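Local coordinates for protein alginate lyase (Bacteroides ovatus, PDB 3NNB) that probably cleaves the polysaccharide alginate by beta-elimination, breaking its glycosidic bonds as a lyase, at residues T6-A11 with C289-T294; P46-K51 with T140-H145; H61-M66 with K95-K100; K245-F250 with L295-Y300. All blocks are in the same frame, centred on the assembly; numbering follows the deposited sequence. Where two conformers were deposited one is given.

Contact 1 (T6-A11 with C289-T294)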
loop_
_atom_site.group_PDB
_atom_site.type_symbol
_atom_site.label_atom_id
_atom_site.label_comp_id
_atom_site.label_asym_id
_atom_site.label_seq_id
_atom_site.Cartn_x
_atom_site.Cartn_y
_atom_site.Cartn_z
ATOM N N THR A 6 7.183 -8.051 -11.979
ATOM C CA THR A 6 6.725 -7.267 -10.832
ATOM C C THR A 6 6.919 -5.767 -11.072
ATOM O O THR A 6 7.875 -5.329 -11.750
ATOM C CB THR A 6 7.402 -7.726 -9.540
ATOM O OG1 THR A 6 8.824 -7.594 -9.619
ATOM C CG2 THR A 6 7.083 -9.227 -9.258
ATOM N N ARG A 7 6.039 -4.977 -10.463
ATOM C CA ARG A 7 6.029 -3.530 -10.661
ATOM C C ARG A 7 6.448 -2.744 -9.438
ATOM O O ARG A 7 7.187 -1.755 -9.540
ATOM C CB ARG A 7 4.638 -3.082 -11.144
ATOM C CG ARG A 7 4.121 -3.803 -12.367
ATOM C CD ARG A 7 4.994 -3.551 -13.586
ATOM N NE ARG A 7 4.343 -4.123 -14.769
ATOM C CZ ARG A 7 4.638 -3.864 -16.036
ATOM N NH1 ARG A 7 5.578 -2.998 -16.370
ATOM N NH2 ARG A 7 3.954 -4.503 -16.995
ATOM N N ILE A 8 5.964 -3.158 -8.271
ATOM C CA ILE A 8 6.332 -2.561 -6.991
ATOM C C ILE A 8 7.650 -3.152 -6.505
ATOM O O ILE A 8 8.572 -2.426 -6.110
ATOM C CB ILE A 8 5.224 -2.808 -5.923
ATOM C CG1 ILE A 8 3.946 -2.027 -6.296
ATOM C CG2 ILE A 8 5.738 -2.448 -4.550
ATOM C CD1 ILE A 8 3.958 -0.594 -5.907
ATOM N N TYR A 9 7.757 -4.474 -6.546
ATOM C CA TYR A 9 9.008 -5.162 -6.183
ATOM C C TYR A 9 9.975 -5.041 -7.368
ATOM O O TYR A 9 9.548 -5.113 -8.499
ATOM C CB TYR A 9 8.786 -6.661 -5.913
ATOM C CG TYR A 9 7.835 -7.035 -4.780
ATOM C CD1 TYR A 9 7.670 -6.226 -3.682
ATOM C CD2 TYR A 9 7.126 -8.240 -4.826
ATOM C CE1 TYR A 9 6.779 -6.600 -2.634
ATOM C CE2 TYR A 9 6.257 -8.615 -3.797
ATOM C CZ TYR A 9 6.112 -7.822 -2.714
ATOM O OH TYR A 9 5.243 -8.208 -1.683
ATOM N N ALA A 10 11.256 -4.841 -7.082
ATOM C CA ALA A 10 12.327 -4.810 -8.090
ATOM C C ALA A 10 12.595 -6.249 -8.520
ATOM O O ALA A 10 13.132 -7.041 -7.719
ATOM C CB ALA A 10 13.587 -4.157 -7.515
ATOM N N ALA A 11 12.158 -6.604 -9.723
ATOM C CA ALA A 11 12.128 -8.005 -10.141
ATOM C C ALA A 11 13.526 -8.665 -10.187
ATOM O O ALA A 11 13.676 -9.822 -9.793
ATOM C CB ALA A 11 11.457 -8.160 -11.526
ATOM N N CYS A 289 8.004 5.389 -8.406
ATOM C CA CYS A 289 9.314 5.348 -9.092
ATOM C C CYS A 289 9.610 3.926 -9.555
ATOM O O CYS A 289 10.115 3.728 -10.666
ATOM C CB CYS A 289 10.430 5.794 -8.141
ATOM S SG CYS A 289 10.389 7.557 -7.728
ATOM N N SER A 290 9.301 2.936 -8.698
ATOM C CA SER A 290 9.543 1.527 -9.025
ATOM C C SER A 290 8.696 1.091 -10.219
ATOM O O SER A 290 9.224 0.564 -11.211
ATOM C CB SER A 290 9.277 0.633 -7.805
ATOM O OG SER A 290 10.159 0.996 -6.749
ATOM N N ILE A 291 7.381 1.360 -10.164
ATOM C CA ILE A 291 6.504 1.034 -11.293
ATOM C C ILE A 291 6.975 1.704 -12.575
ATOM O O ILE A 291 7.128 1.043 -13.616
ATOM C CB ILE A 291 5.068 1.458 -11.028
ATOM C CG1 ILE A 291 4.534 0.676 -9.834
ATOM C CG2 ILE A 291 4.169 1.196 -12.261
ATOM C CD1 ILE A 291 3.198 1.266 -9.291
ATOM N N ALA A 292 7.257 3.006 -12.487
ATOM C CA ALA A 292 7.683 3.798 -13.635
ATOM C C ALA A 292 8.972 3.273 -14.251
ATOM O O ALA A 292 9.137 3.283 -15.485
ATOM C CB ALA A 292 7.811 5.260 -13.206
ATOM N N SER A 293 9.894 2.813 -13.431
ATOM C CA SER A 293 11.195 2.340 -13.937
ATOM C C SER A 293 11.002 1.147 -14.862
ATOM O O SER A 293 11.788 0.893 -15.794
ATOM C CB SER A 293 12.135 1.944 -12.789
ATOM O OG SER A 293 11.704 0.755 -12.152
ATOM N N THR A 294 9.982 0.352 -14.580
ATOM C CA THR A 294 9.738 -0.843 -15.416
ATOM C C THR A 294 9.278 -0.463 -16.836
ATOM O O THR A 294 9.363 -1.295 -17.753
ATOM C CB THR A 294 8.740 -1.822 -14.772
ATOM O OG1 THR A 294 7.396 -1.333 -14.833
ATOM C CG2 THR A 294 9.157 -2.198 -13.341
HETATM O O HOH W 1 7.028 -3.363 -18.987
#
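R7 meets T294 in the one direct hydrogen bond between T6-A11 and C289-T294, and apolar packing on I291 supports it. The arginine chain turns at chi2 (-63°), which carries its guanidinium over to the end of helix 274-293. There NH1 donates to T294 OG1 over 2.9 Å, with an N-H...O angle of 160° and the oxygen exactly in the guanidinium plane. The same hydroxyl donates to I291 O, one turn back, so two bonds fix its rotation. A water accepts from R7 NH1 and returns a weak bond to T294 O. Nearer the backbone, R7 CB rests on I291 CG1 at 4.0 Å, and R7 O lies 3.4 Å from I291 CA in a CA-H...O contact. I291 and I8 then run side by side in the same direction, their CD1 atoms 3.9 Å apart. Helix 221-236 packs against I291, while D176 of helix 171-180 takes the backbone N-H groups of R7, I8 and Y9. The N-terminal loop is thus tied to the C-terminal end of helix 274-293 in a six-hairpin clan domain, probably an alpha/alpha toroid. Because T294 OG1 gives its proton to I291 O, it is probably a better acceptor for the arginine.

Contact 2 (P46-K51 with T140-H145)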
loop_
_atom_site.group_PDB
_atom_site.type_symbol
_atom_site.label_atom_id
_atom_site.label_comp_id
_atom_site.label_asym_id
_atom_site.label_seq_id
_atom_site.Cartn_x
_atom_site.Cartn_y
_atom_site.Cartn_z
ATOM N N PRO A 46 -11.469 -14.813 5.095
ATOM C CA PRO A 46 -12.621 -13.955 5.374
ATOM C C PRO A 46 -13.288 -13.441 4.090
ATOM O O PRO A 46 -12.810 -13.672 2.985
ATOM C CB PRO A 46 -11.991 -12.791 6.134
ATOM C CG PRO A 46 -10.673 -12.610 5.433
ATOM C CD PRO A 46 -10.212 -14.028 5.101
ATOM N N SER A 47 -14.362 -12.685 4.255
ATOM C CA SER A 47 -15.051 -12.044 3.140
ATOM C C SER A 47 -15.834 -10.856 3.631
ATOM O O SER A 47 -16.042 -10.681 4.838
ATOM C CB SER A 47 -15.991 -12.996 2.405
ATOM O OG SER A 47 -17.242 -13.163 3.092
ATOM N N VAL A 48 -16.309 -10.050 2.668
ATOM C CA VAL A 48 -17.193 -8.945 2.985
ATOM C C VAL A 48 -18.563 -9.411 3.561
ATOM O O VAL A 48 -19.330 -8.591 4.041
ATOM C CB VAL A 48 -17.449 -8.028 1.772
ATOM C CG1 VAL A 48 -16.107 -7.378 1.306
ATOM C CG2 VAL A 48 -18.223 -8.768 0.613
HETATM N N MSE A 49 -18.851 -10.695 3.534
HETATM C CA MSE A 49 -20.072 -11.220 4.157
HETATM C C MSE A 49 -19.964 -11.357 5.652
HETATM O O MSE A 49 -20.979 -11.604 6.345
HETATM C CB MSE A 49 -20.462 -12.550 3.520
HETATM C CG MSE A 49 -20.488 -12.526 1.999
HETATM SE SE MSE A 49 -21.558 -11.107 1.179
HETATM C CE MSE A 49 -23.298 -12.023 1.402
ATOM N N ASP A 50 -18.776 -11.176 6.216
ATOM C CA ASP A 50 -18.598 -11.443 7.638
ATOM C C ASP A 50 -19.095 -10.304 8.520
ATOM O O ASP A 50 -19.456 -10.533 9.678
ATOM C CB ASP A 50 -17.130 -11.718 7.967
ATOM C CG ASP A 50 -16.628 -13.000 7.367
ATOM O OD1 ASP A 50 -17.445 -13.861 7.031
ATOM O OD2 ASP A 50 -15.396 -13.135 7.207
ATOM N N LYS A 51 -19.080 -9.083 8.000
ATOM C CA LYS A 51 -19.512 -7.926 8.777
ATOM C C LYS A 51 -20.980 -8.093 9.210
ATOM O O LYS A 51 -21.791 -8.710 8.520
ATOM C CB LYS A 51 -19.258 -6.637 7.980
ATOM C CG LYS A 51 -20.032 -6.489 6.651
ATOM C CD LYS A 51 -19.901 -5.087 6.060
ATOM C CE LYS A 51 -20.559 -5.005 4.651
ATOM N NZ LYS A 51 -19.750 -5.825 3.643
ATOM N N THR A 140 -19.721 -15.016 -1.811
ATOM C CA THR A 140 -18.935 -14.253 -0.835
ATOM C C THR A 140 -18.152 -13.053 -1.433
ATOM O O THR A 140 -17.559 -12.266 -0.692
ATOM C CB THR A 140 -17.917 -15.116 -0.094
ATOM O OG1 THR A 140 -17.060 -15.796 -1.029
ATOM C CG2 THR A 140 -18.606 -16.107 0.855
ATOM N N LYS A 141 -18.187 -12.868 -2.745
ATOM C CA LYS A 141 -17.247 -11.936 -3.349
ATOM C C LYS A 141 -17.550 -10.459 -3.069
ATOM O O LYS A 141 -18.692 -10.042 -2.872
ATOM C CB LYS A 141 -17.171 -12.114 -4.844
ATOM C CG LYS A 141 -18.432 -11.726 -5.571
ATOM C CD LYS A 141 -18.269 -11.934 -7.052
ATOM C CE LYS A 141 -19.548 -11.671 -7.797
ATOM N NZ LYS A 141 -19.399 -12.195 -9.192
HETATM N N MSE A 142 -16.473 -9.694 -3.061
HETATM C CA MSE A 142 -16.550 -8.240 -2.954
HETATM C C MSE A 142 -16.808 -7.639 -4.337
HETATM O O MSE A 142 -16.103 -7.939 -5.277
HETATM C CB MSE A 142 -15.268 -7.668 -2.368
HETATM C CG MSE A 142 -15.232 -6.163 -2.316
HETATM SE SE MSE A 142 -13.573 -5.464 -1.602
HETATM C CE MSE A 142 -13.563 -3.757 -2.517
ATOM N N ASN A 143 -17.823 -6.789 -4.454
ATOM C CA ASN A 143 -18.042 -6.036 -5.701
ATOM C C ASN A 143 -16.872 -5.107 -5.997
ATOM O O ASN A 143 -16.258 -4.565 -5.071
ATOM C CB ASN A 143 -19.375 -5.317 -5.674
ATOM C CG ASN A 143 -20.539 -6.262 -5.603
ATOM O OD1 ASN A 143 -20.481 -7.366 -6.150
ATOM N ND2 ASN A 143 -21.616 -5.835 -4.931
ATOM N N PRO A 144 -16.560 -4.893 -7.285
ATOM C CA PRO A 144 -15.361 -4.123 -7.620
ATOM C C PRO A 144 -15.595 -2.596 -7.639
ATOM O O PRO A 144 -15.516 -1.953 -8.689
ATOM C CB PRO A 144 -14.974 -4.665 -9.009
ATOM C CG PRO A 144 -16.269 -5.041 -9.584
ATOM C CD PRO A 144 -17.087 -5.610 -8.468
ATOM N N HIS A 145 -15.857 -2.051 -6.450
ATOM C CA HIS A 145 -16.007 -0.611 -6.227
ATOM C C HIS A 145 -15.908 -0.321 -4.743
ATOM O O HIS A 145 -16.039 -1.207 -3.917
ATOM C CB HIS A 145 -17.339 -0.097 -6.750
ATOM C CG HIS A 145 -18.519 -0.578 -5.974
ATOM N ND1 HIS A 145 -18.975 0.065 -4.831
ATOM C CD2 HIS A 145 -19.335 -1.634 -6.168
ATOM C CE1 HIS A 145 -20.026 -0.578 -4.370
ATOM N NE2 HIS A 145 -20.258 -1.617 -5.150
HETATM O O HOH W 2 -15.332 -10.742 -0.025
#
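V48 reaches across to T140-H145 with both its methyl groups, and its side chain shows how a branched residue can serve two neighbours. From CB, which points at the other segment, the chain forks. CG1 meets the first carbons of selenomethionine M142, lying 3.8 Å from M142 CB and 3.9 Å from M142 CG, and the two side chains cross at about a right angle. CG2 goes instead to the backbone, 3.7 Å from K141 O and nearly as close to T140 O. Chi1 of V48 (-62°) sets CG2 between its own backbone N and carbonyl carbon, and so on the side where those two carbonyls lie. The segment carrying V48 is a type I beta turn from S47 to D50, overlaid by an ST turn in which S47 OG accepts from M49 N at 3.0 Å; D50 OD2 is met by S47 N from above the carboxylate plane. This turn presents S47, V48 and M49 together to the opposite loop. S47 CB sits 3.5 Å from T140 O, while CG of selenomethionine M49 packs on T140 CA at 3.7 Å. One water bridges the two backbones, accepting from V48 N at 2.9 Å and donating to T140 O at 2.8 Å. W134 of helix 121-136 touches both V48 and M142, and T140 OG1 bonds to V133 O of that helix.

Contact 3 (H61-M66 with K95-K100)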
loop_
_atom_site.group_PDB
_atom_site.type_symbol
_atom_site.label_atom_id
_atom_site.label_comp_id
_atom_site.label_asym_id
_atom_site.label_seq_id
_atom_site.Cartn_x
_atom_site.Cartn_y
_atom_site.Cartn_z
ATOM N N HIS A 61 -22.434 -7.558 -0.369
ATOM C CA HIS A 61 -21.255 -7.744 -1.221
ATOM C C HIS A 61 -20.527 -6.429 -1.514
ATOM O O HIS A 61 -19.415 -6.433 -2.043
ATOM C CB HIS A 61 -21.629 -8.409 -2.536
ATOM C CG HIS A 61 -22.076 -9.818 -2.402
ATOM N ND1 HIS A 61 -21.207 -10.879 -2.571
ATOM C CD2 HIS A 61 -23.309 -10.354 -2.196
ATOM C CE1 HIS A 61 -21.892 -12.012 -2.455
ATOM N NE2 HIS A 61 -23.166 -11.725 -2.210
ATOM N N ASP A 62 -21.157 -5.292 -1.204
ATOM C CA ASP A 62 -20.468 -4.036 -1.239
ATOM C C ASP A 62 -19.542 -3.859 -0.037
ATOM O O ASP A 62 -19.958 -3.947 1.129
ATOM C CB ASP A 62 -21.441 -2.858 -1.315
ATOM C CG ASP A 62 -22.180 -2.766 -2.656
ATOM O OD1 ASP A 62 -21.787 -3.421 -3.649
ATOM O OD2 ASP A 62 -23.157 -1.980 -2.696
ATOM N N TYR A 63 -18.282 -3.548 -0.350
ATOM C CA TYR A 63 -17.301 -3.190 0.656
ATOM C C TYR A 63 -17.776 -1.996 1.478
ATOM O O TYR A 63 -18.258 -1.026 0.925
ATOM C CB TYR A 63 -15.934 -2.890 0.013
ATOM C CG TYR A 63 -14.850 -2.496 0.990
ATOM C CD1 TYR A 63 -14.091 -3.437 1.664
ATOM C CD2 TYR A 63 -14.595 -1.171 1.215
ATOM C CE1 TYR A 63 -13.097 -3.056 2.534
ATOM C CE2 TYR A 63 -13.592 -0.766 2.102
ATOM C CZ TYR A 63 -12.851 -1.709 2.756
ATOM O OH TYR A 63 -11.855 -1.309 3.630
HETATM N N MSE A 64 -17.616 -2.099 2.784
HETATM C CA MSE A 64 -17.970 -1.017 3.688
HETATM C C MSE A 64 -16.908 -0.920 4.724
HETATM O O MSE A 64 -16.558 -1.924 5.375
HETATM C CB MSE A 64 -19.343 -1.277 4.350
HETATM C CG MSE A 64 -19.822 -0.075 5.162
HETATM SE SE MSE A 64 -21.438 -0.540 6.128
HETATM C CE MSE A 64 -21.611 1.147 7.140
ATOM N N SER A 65 -16.415 0.297 4.916
ATOM C CA SER A 65 -15.513 0.563 6.054
ATOM C C SER A 65 -15.869 1.899 6.688
ATOM O O SER A 65 -16.705 2.627 6.155
ATOM C CB SER A 65 -14.042 0.606 5.612
ATOM O OG SER A 65 -13.807 1.655 4.700
HETATM N N MSE A 66 -15.243 2.180 7.827
HETATM C CA MSE A 66 -15.445 3.428 8.574
HETATM C C MSE A 66 -14.181 4.278 8.552
HETATM O O MSE A 66 -13.070 3.745 8.675
HETATM C CB MSE A 66 -15.748 3.101 10.043
HETATM C CG MSE A 66 -16.201 4.311 10.857
HETATM SE SE MSE A 66 -16.308 3.829 12.759
HETATM C CE MSE A 66 -14.539 4.269 13.182
ATOM N N LYS A 95 -15.459 -3.724 13.087
ATOM C CA LYS A 95 -16.763 -4.350 12.849
ATOM C C LYS A 95 -17.100 -4.471 11.361
ATOM O O LYS A 95 -17.980 -5.250 10.975
ATOM C CB LYS A 95 -17.890 -3.541 13.515
ATOM C CG LYS A 95 -17.840 -3.472 15.030
ATOM C CD LYS A 95 -18.970 -2.509 15.544
ATOM C CE LYS A 95 -18.748 -1.988 17.001
ATOM N NZ LYS A 95 -19.464 -0.661 17.253
ATOM N N LEU A 96 -16.445 -3.663 10.545
ATOM C CA LEU A 96 -16.750 -3.594 9.109
ATOM C C LEU A 96 -15.682 -4.378 8.326
ATOM O O LEU A 96 -15.159 -5.350 8.847
ATOM C CB LEU A 96 -16.908 -2.140 8.701
ATOM C CG LEU A 96 -17.974 -1.370 9.475
ATOM C CD1 LEU A 96 -18.122 0.063 8.938
ATOM C CD2 LEU A 96 -19.323 -2.137 9.404
ATOM N N ASP A 97 -15.418 -4.021 7.066
ATOM C CA ASP A 97 -14.618 -4.866 6.176
ATOM C C ASP A 97 -13.105 -4.644 6.165
ATOM O O ASP A 97 -12.366 -5.447 5.598
ATOM C CB ASP A 97 -15.136 -4.720 4.731
ATOM C CG ASP A 97 -16.529 -5.287 4.530
ATOM O OD1 ASP A 97 -16.866 -6.259 5.249
ATOM O OD2 ASP A 97 -17.248 -4.766 3.643
ATOM N N ARG A 98 -12.647 -3.524 6.709
ATOM C CA ARG A 98 -11.243 -3.062 6.503
ATOM C C ARG A 98 -10.211 -4.070 6.986
ATOM O O ARG A 98 -9.228 -4.358 6.267
ATOM C CB ARG A 98 -10.975 -1.733 7.216
ATOM C CG ARG A 98 -9.548 -1.279 7.143
ATOM C CD ARG A 98 -9.161 -0.974 5.728
ATOM N NE ARG A 98 -7.769 -0.528 5.593
ATOM C CZ ARG A 98 -6.730 -1.340 5.401
ATOM N NH1 ARG A 98 -6.886 -2.640 5.358
ATOM N NH2 ARG A 98 -5.509 -0.819 5.237
ATOM N N ASN A 99 -10.403 -4.593 8.190
ATOM C CA ASN A 99 -9.421 -5.547 8.750
ATOM C C ASN A 99 -9.474 -6.908 8.098
ATOM O O ASN A 99 -8.447 -7.549 7.955
ATOM C CB ASN A 99 -9.533 -5.623 10.284
ATOM C CG ASN A 99 -9.049 -4.314 10.972
ATOM O OD1 ASN A 99 -8.319 -3.527 10.365
ATOM N ND2 ASN A 99 -9.465 -4.097 12.237
ATOM N N LYS A 100 -10.641 -7.337 7.651
ATOM C CA LYS A 100 -10.744 -8.572 6.885
ATOM C C LYS A 100 -10.018 -8.427 5.544
ATOM O O LYS A 100 -9.270 -9.321 5.133
ATOM C CB LYS A 100 -12.201 -8.991 6.650
ATOM C CG LYS A 100 -13.087 -9.334 7.874
ATOM C CD LYS A 100 -12.479 -10.261 8.838
ATOM C CE LYS A 100 -13.557 -10.851 9.824
ATOM N NZ LYS A 100 -14.071 -12.234 9.392
#
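D97 and selenomethionine M64 exchange two hydrogen bonds, so that each satisfies the other's donor and acceptor. M64 N donates to D97 OD2 over 2.8 Å, reaching it on the anti side and 26° out of the carboxylate plane. In return D97 N gives its hydrogen to M64 O at 2.9 Å, meeting that oxygen almost head-on with a C=O...N angle of 171°. With chi1 at -67° the D97 carboxyl group lies beside its own backbone N, which lets one residue act as donor and acceptor toward the same partner. OD2 has a further partner in K51, whose ammonium forms a salt bridge with it and probably stabilises the negative charge. Y63 slides past D97 in the opposite direction, bringing CE1 to 3.4 Å from D97 CB, while Y63 OH lies 3.4 Å from R98 CD and is hydrogen-bonded to D167. S65 OG likewise bonds to D167. On the apolar side L96 CD1 fills the angle between M64 CE and M66 CB, at 4.1 and 4.0 Å. The contact thus seats strand 64-66, paired in parallel with strand 148-151, against the N-terminal end of helix 98-118.

Contact 4 (K245-F250 with L295-Y300)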
loop_
_atom_site.group_PDB
_atom_site.type_symbol
_atom_site.label_atom_id
_atom_site.label_comp_id
_atom_site.label_asym_id
_atom_site.label_seq_id
_atom_site.Cartn_x
_atom_site.Cartn_y
_atom_site.Cartn_z
ATOM N N LYS A 245 0.108 7.382 -19.279
ATOM C CA LYS A 245 -0.461 8.711 -19.123
ATOM C C LYS A 245 -0.372 9.182 -17.669
ATOM O O LYS A 245 0.006 10.306 -17.398
ATOM C CB LYS A 245 -1.912 8.740 -19.581
ATOM C CG LYS A 245 -2.656 9.998 -19.189
ATOM C CD LYS A 245 -4.135 9.898 -19.551
ATOM C CE LYS A 245 -4.794 11.270 -19.580
ATOM N NZ LYS A 245 -4.871 11.901 -18.228
ATOM N N THR A 246 -0.756 8.302 -16.745
ATOM C CA THR A 246 -0.800 8.632 -15.322
ATOM C C THR A 246 0.624 8.913 -14.823
ATOM O O THR A 246 0.864 9.846 -14.059
ATOM C CB THR A 246 -1.493 7.497 -14.535
ATOM O OG1 THR A 246 -2.764 7.239 -15.132
ATOM C CG2 THR A 246 -1.694 7.887 -13.047
ATOM N N ILE A 247 1.568 8.111 -15.280
ATOM C CA ILE A 247 3.000 8.325 -14.950
ATOM C C ILE A 247 3.514 9.657 -15.471
ATOM O O ILE A 247 4.168 10.424 -14.752
ATOM C CB ILE A 247 3.866 7.167 -15.465
ATOM C CG1 ILE A 247 3.548 5.873 -14.669
ATOM C CG2 ILE A 247 5.382 7.494 -15.349
ATOM C CD1 ILE A 247 4.111 4.575 -15.266
ATOM N N GLN A 248 3.229 9.948 -16.737
ATOM C CA GLN A 248 3.744 11.165 -17.348
ATOM C C GLN A 248 3.203 12.416 -16.707
ATOM O O GLN A 248 3.919 13.399 -16.615
ATOM C CB GLN A 248 3.530 11.117 -18.866
ATOM C CG GLN A 248 4.538 10.084 -19.455
ATOM C CD GLN A 248 4.321 9.726 -20.903
ATOM O OE1 GLN A 248 3.310 10.085 -21.511
ATOM N NE2 GLN A 248 5.263 8.963 -21.453
ATOM N N GLU A 249 1.978 12.358 -16.202
ATOM C CA GLU A 249 1.359 13.484 -15.520
ATOM C C GLU A 249 1.714 13.617 -14.037
ATOM O O GLU A 249 1.460 14.664 -13.410
ATOM C CB GLU A 249 -0.153 13.415 -15.684
ATOM C CG GLU A 249 -0.567 13.558 -17.118
ATOM C CD GLU A 249 -2.075 13.509 -17.320
ATOM O OE1 GLU A 249 -2.858 13.326 -16.360
ATOM O OE2 GLU A 249 -2.462 13.678 -18.482
ATOM N N PHE A 250 2.308 12.558 -13.475
ATOM C CA PHE A 250 2.517 12.460 -12.025
ATOM C C PHE A 250 3.446 13.550 -11.434
ATOM O O PHE A 250 3.119 14.127 -10.401
ATOM C CB PHE A 250 2.947 11.025 -11.687
ATOM C CG PHE A 250 3.171 10.724 -10.231
ATOM C CD1 PHE A 250 2.115 10.275 -9.425
ATOM C CD2 PHE A 250 4.440 10.796 -9.686
ATOM C CE1 PHE A 250 2.337 9.926 -8.120
ATOM C CE2 PHE A 250 4.656 10.460 -8.381
ATOM C CZ PHE A 250 3.609 9.981 -7.619
ATOM N N LEU A 295 8.776 0.757 -17.009
ATOM C CA LEU A 295 8.369 1.279 -18.273
ATOM C C LEU A 295 9.406 2.304 -18.797
ATOM O O LEU A 295 9.114 3.002 -19.735
ATOM C CB LEU A 295 6.997 1.951 -18.154
ATOM C CG LEU A 295 5.814 1.112 -17.678
ATOM C CD1 LEU A 295 4.549 1.958 -17.670
ATOM C CD2 LEU A 295 5.654 -0.109 -18.540
ATOM N N GLY A 296 10.565 2.400 -18.165
ATOM C CA GLY A 296 11.608 3.329 -18.588
ATOM C C GLY A 296 11.323 4.799 -18.374
ATOM O O GLY A 296 11.920 5.658 -19.020
ATOM N N GLN A 297 10.415 5.095 -17.445
ATOM C CA GLN A 297 10.037 6.447 -17.092
ATOM C C GLN A 297 10.725 6.883 -15.789
ATOM O O GLN A 297 10.632 6.216 -14.750
ATOM C CB GLN A 297 8.520 6.576 -16.959
ATOM C CG GLN A 297 7.738 6.040 -18.166
ATOM C CD GLN A 297 8.097 6.777 -19.432
ATOM O OE1 GLN A 297 7.946 7.992 -19.495
ATOM N NE2 GLN A 297 8.639 6.054 -20.432
ATOM N N ASP A 298 11.475 7.971 -15.860
ATOM C CA ASP A 298 12.293 8.401 -14.719
ATOM C C ASP A 298 11.487 9.396 -13.876
ATOM O O ASP A 298 11.631 10.597 -14.016
ATOM C CB ASP A 298 13.578 9.048 -15.212
ATOM C CG ASP A 298 14.551 9.334 -14.079
ATOM O OD1 ASP A 298 14.163 9.214 -12.876
ATOM O OD2 ASP A 298 15.700 9.699 -14.377
ATOM N N ILE A 299 10.654 8.871 -12.988
ATOM C CA ILE A 299 9.922 9.707 -12.041
ATOM C C ILE A 299 10.874 10.179 -10.924
ATOM O O ILE A 299 10.781 11.318 -10.448
ATOM C CB ILE A 299 8.750 8.915 -11.463
ATOM C CG1 ILE A 299 7.681 8.703 -12.541
ATOM C CG2 ILE A 299 8.167 9.569 -10.165
ATOM C CD1 ILE A 299 7.014 10.027 -13.029
ATOM N N TYR A 300 11.808 9.324 -10.509
ATOM C CA TYR A 300 12.642 9.658 -9.351
ATOM C C TYR A 300 13.354 11.011 -9.511
ATOM O O TYR A 300 13.394 11.805 -8.575
ATOM C CB TYR A 300 13.674 8.569 -9.058
ATOM C CG TYR A 300 14.458 8.818 -7.801
ATOM C CD1 TYR A 300 15.620 9.554 -7.820
ATOM C CD2 TYR A 300 14.015 8.327 -6.550
ATOM C CE1 TYR A 300 16.331 9.783 -6.638
ATOM C CE2 TYR A 300 14.678 8.560 -5.403
ATOM C CZ TYR A 300 15.836 9.309 -5.432
ATOM O OH TYR A 300 16.515 9.521 -4.272
#
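I247 faces three residues of L295-Y300 at once, and its two branches divide the work. The branch through CG1 ends in CD1, which meets L295 CD1 at 3.6 Å; the other branch, CG2, lies anti to the backbone N and packs between Q297 and I299. Q297 CB is 3.6 Å from that methyl, and I299 CD1 is 3.8 Å from it. In all three pairs the side chains run at a slant to each other, so the isoleucine is wedged among its partners and does not lie alongside any one of them. I299 also turns CD1 onto the helix backbone, 3.4 Å from I247 O, while its CG2 meets the F250 ring at CD2 and CE2, both 4.0 Å away, with the two side chains nearly perpendicular.

Toward the surface, the amides of Q248 and Q297 are turned 62° against each other. Q248 NE2 reaches Q297 OE1 at 3.5 Å in a weak but nearly straight hydrogen bond (N-H...O angle 176°). Q297 is folded back at chi2 (-60°), and its NE2 donates to L295 O within its own amide plane, which holds the group in place to receive Q248. The backbone before it turns through G296, the C-prime residue of a Schellman motif that closes helix 274-293.

Helix 240-258 thereby packs against the chain leaving helix 274-293. A292 of the latter touches both I247 and I299, M288 reaches F250, and helix 221-236 adds T231 against I247 and L224 against F250.

The four contacts fall into two pairs on a largely helical chain. Contacts 2 and 3 have centres about 8 Å apart and touch through the D50-K100 salt bridge and a probable hydrogen bond from H61 to K141 O; contact 3 is nested within the loop that contact 2 closes. Contacts 1 and 4, centres about 11 Å apart, use consecutive segments, the end of helix 274-293 and the loop after it, joined by a probable hydrogen bond from Q297 N to A292 O. The pairs lie about 29 to 33 Å apart, centre to centre. The N-terminal loop is thus fastened to a late helix across a chain that also holds contacts 2 and 3 and the first segment of contact 4.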